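Putative D-alanine N-acetyltransferase of GNAT family (Desulfovibrio desulfuricans subsp. desulfuricans, PDB 2R7H) probably transfers an acyl group, likely acetyl from acetyl-coenzyme A, to an acceptor that may be an amine. Local coordinates at residues 156-161 and 166-171. Numbering follows the deposited sequence.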
ATOM      1  N   GLU B 156      13.393  -9.129   2.024  1.00 32.71           N
ATOM      2  CA  GLU B 156      14.106  -7.849   2.279  1.00 30.96           C
ATOM      3  C   GLU B 156      13.684  -7.092   3.540  1.00 32.82           C
ATOM      4  O   GLU B 156      14.472  -6.294   4.052  1.00 34.42           O
ATOM      5  CB  GLU B 156      14.038  -6.943   1.058  1.00 27.43           C
ATOM      6  CG  GLU B 156      14.878  -5.665   1.169  1.00 30.94           C
ATOM      7  CD  GLU B 156      14.902  -4.849  -0.073  1.00 34.34           C
ATOM      8  OE1 GLU B 156      13.920  -4.910  -0.837  1.00 27.40           O
ATOM      9  OE2 GLU B 156      15.882  -4.084  -0.252  1.00 29.08           O
ATOM     10  N   ALA B 157      12.468  -7.317   4.040  1.00 32.63           N
ATOM     11  CA  ALA B 157      11.977  -6.625   5.233  1.00 32.20           C
ATOM     12  C   ALA B 157      10.993  -7.507   5.986  1.00 34.00           C
ATOM     13  O   ALA B 157      10.278  -8.319   5.385  1.00 30.31           O
ATOM     14  CB  ALA B 157      11.280  -5.328   4.823  1.00 28.83           C
ATOM     15  N   VAL B 158      10.957  -7.291   7.300  1.00 33.33           N
ATOM     16  CA  VAL B 158      10.090  -7.966   8.241  1.00 32.87           C
ATOM     17  C   VAL B 158       9.504  -6.845   9.114  1.00 32.49           C
ATOM     18  O   VAL B 158      10.247  -6.025   9.630  1.00 31.93           O
ATOM     19  CB  VAL B 158      10.888  -8.990   9.094  1.00 33.15           C
ATOM     20  CG1 VAL B 158       9.969  -9.709  10.103  1.00 29.39           C
ATOM     21  CG2 VAL B 158      11.574 -10.011   8.206  1.00 33.45           C
ATOM     22  N   LEU B 159       8.174  -6.719   9.128  1.00 29.78           N
ATOM     23  CA  LEU B 159       7.467  -5.753   9.947  1.00 29.88           C
ATOM     24  C   LEU B 159       6.807  -6.628  11.023  1.00 32.20           C
ATOM     25  O   LEU B 159       5.856  -7.355  10.727  1.00 30.86           O
ATOM     26  CB  LEU B 159       6.475  -4.897   9.122  1.00 32.38           C
ATOM     27  CG  LEU B 159       7.077  -4.129   7.899  1.00 30.34           C
ATOM     28  CD1 LEU B 159       5.976  -3.241   7.299  1.00 26.06           C
ATOM     29  CD2 LEU B 159       8.319  -3.285   8.246  1.00 29.29           C
ATOM     30  N   LYS B 160       7.339  -6.572  12.257  1.00 33.35           N
ATOM     31  CA  LYS B 160       6.859  -7.411  13.366  1.00 32.75           C
ATOM     32  C   LYS B 160       5.428  -7.134  13.753  1.00 31.95           C
ATOM     33  O   LYS B 160       5.026  -5.984  13.878  1.00 34.22           O
ATOM     34  CB  LYS B 160       7.766  -7.313  14.602  1.00 34.09           C
ATOM     35  CG  LYS B 160       9.226  -7.798  14.422  1.00 39.06           C
ATOM     36  CD  LYS B 160       9.402  -9.307  14.110  1.00 37.05           C
ATOM     37  CE  LYS B 160       8.982 -10.240  15.247  1.00 36.52           C
ATOM     38  NZ  LYS B 160       9.059 -11.699  14.818  1.00 29.89           N
ATOM     39  N   ALA B 161       4.645  -8.198  13.888  1.00 31.34           N
ATOM     40  CA  ALA B 161       3.234  -8.122  14.273  1.00 31.89           C
ATOM     41  C   ALA B 161       2.425  -7.170  13.424  1.00 31.28           C
ATOM     42  O   ALA B 161       1.505  -6.576  13.907  1.00 33.98           O
ATOM     43  CB  ALA B 161       3.101  -7.750  15.776  1.00 32.01           C
ATOM     44  N   GLY B 166       1.910 -11.620  16.859  1.00 37.64           N
ATOM     45  CA  GLY B 166       2.488 -12.854  16.351  1.00 38.05           C
ATOM     46  C   GLY B 166       2.388 -13.098  14.842  1.00 38.68           C
ATOM     47  O   GLY B 166       2.848 -14.136  14.381  1.00 39.57           O
ATOM     48  N   ASP B 167       1.832 -12.157  14.059  1.00 38.87           N
ATOM     49  CA  ASP B 167       1.670 -12.318  12.610  1.00 35.61           C
ATOM     50  C   ASP B 167       2.437 -11.181  11.874  1.00 33.40           C
ATOM     51  O   ASP B 167       1.934 -10.104  11.653  1.00 33.84           O
ATOM     52  CB  ASP B 167       0.190 -12.336  12.264  1.00 34.92           C
ATOM     53  CG  ASP B 167      -0.075 -12.794  10.855  1.00 33.52           C
ATOM     54  OD1 ASP B 167       0.841 -12.791  10.020  1.00 32.29           O
ATOM     55  OD2 ASP B 167      -1.219 -13.189  10.568  1.00 39.32           O
ATOM     56  N   ASP B 168       3.672 -11.489  11.500  1.00 33.64           N
ATOM     57  CA  ASP B 168       4.574 -10.559  10.834  1.00 33.78           C
ATOM     58  C   ASP B 168       4.350 -10.491   9.346  1.00 33.39           C
ATOM     59  O   ASP B 168       3.893 -11.471   8.765  1.00 32.50           O
ATOM     60  CB  ASP B 168       6.011 -11.030  11.015  1.00 32.63           C
ATOM     61  CG  ASP B 168       6.423 -11.156  12.470  1.00 35.79           C
ATOM     62  OD1 ASP B 168       5.722 -10.633  13.365  1.00 31.66           O
ATOM     63  OD2 ASP B 168       7.467 -11.790  12.692  1.00 36.18           O
ATOM     64  N   LYS B 169       4.664  -9.336   8.738  1.00 31.69           N
ATOM     65  CA  LYS B 169       4.571  -9.191   7.292  1.00 30.48           C
ATOM     66  C   LYS B 169       5.981  -9.332   6.822  1.00 30.84           C
ATOM     67  O   LYS B 169       6.847  -8.651   7.374  1.00 29.45           O
ATOM     68  CB  LYS B 169       4.044  -7.816   6.842  1.00 31.97           C
ATOM     69  CG  LYS B 169       3.905  -7.740   5.275  1.00 33.81           C
ATOM     70  CD  LYS B 169       3.082  -6.589   4.798  1.00 32.00           C
ATOM     71  CE  LYS B 169       3.710  -5.293   4.950  1.00 30.43           C
ATOM     72  NZ  LYS B 169       2.898  -4.254   4.202  1.00 32.21           N
ATOM     73  N   ILE B 170       6.218 -10.203   5.829  1.00 28.30           N
ATOM     74  CA  ILE B 170       7.550 -10.394   5.241  1.00 31.85           C
ATOM     75  C   ILE B 170       7.431  -9.830   3.823  1.00 29.85           C
ATOM     76  O   ILE B 170       6.476 -10.166   3.106  1.00 31.33           O
ATOM     77  CB  ILE B 170       8.052 -11.858   5.168  1.00 33.28           C
ATOM     78  CG1 ILE B 170       8.198 -12.504   6.554  1.00 38.56           C
ATOM     79  CG2 ILE B 170       9.475 -11.892   4.505  1.00 26.60           C
ATOM     80  CD1 ILE B 170       6.974 -12.663   7.301  1.00 49.60           C
ATOM     81  N   ILE B 171       8.375  -8.970   3.439  1.00 29.93           N
ATOM     82  CA  ILE B 171       8.374  -8.340   2.107  1.00 30.75           C
ATOM     83  C   ILE B 171       9.509  -8.969   1.322  1.00 30.40           C
ATOM     84  O   ILE B 171      10.685  -8.931   1.748  1.00 32.91           O
ATOM     85  CB  ILE B 171       8.514  -6.802   2.141  1.00 31.81           C
ATOM     86  CG1 ILE B 171       7.423  -6.161   3.026  1.00 30.22           C
ATOM     87  CG2 ILE B 171       8.398  -6.248   0.711  1.00 26.54           C
ATOM     88  CD1 ILE B 171       7.551  -4.632   3.242  1.00 31.72           C
TER
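Asp168 and the 160-161 corner are joined through both carboxylate oxygens. Asp168 OD1 accepts an almost straight bond from Ala161 N (2.7 Å, 178° at the hydrogen), approached from the anti side and well out of the carboxylate plane. Asp168 OD2 takes Lys160 NZ on its syn side in a salt bridge of 2.7 Å. The lysine reaches it because its chain bends at both chi2 and chi3 (-64° and -66°), folding back so that CD and CE also lie against OD2. One acidic group thus ties down a main-chain NH and a side-chain ammonium at the corner.

Ahead of this corner, strand 156-159 runs antiparallel to strand 167-171. Leu159 and Lys169 exchange two backbone bonds, 2.9 Å from Leu159 N to Lys169 O and 3.0 Å from Lys169 N to Leu159 O. Ile171 N donates to Ala157 O (2.8 Å), but the return is split by a classic beta bulge: Ile171 O receives Glu156 N at 2.7 Å and, only weakly, Ala157 N at 3.3 Å. Leu159 and Lys169 side chains lie side by side, CD1 against CE at 3.9 Å, while the ammonium of Lys169 continues to a salt bridge with Glu134.

Glu156 is held by Arg173 through OE1 and by Lys160 N of the second subunit through OE2; Ala157 packs against its counterpart there. In this C-terminal hairpin, consistent with the GNAT fold, strand 154-159 is outermost in its own chain's sheet, with that subunit packed against it, whereas strand 167-175 lies between it and strand 130-136, joined to the latter by an Ile170-Thr135 backbone hydrogen bond.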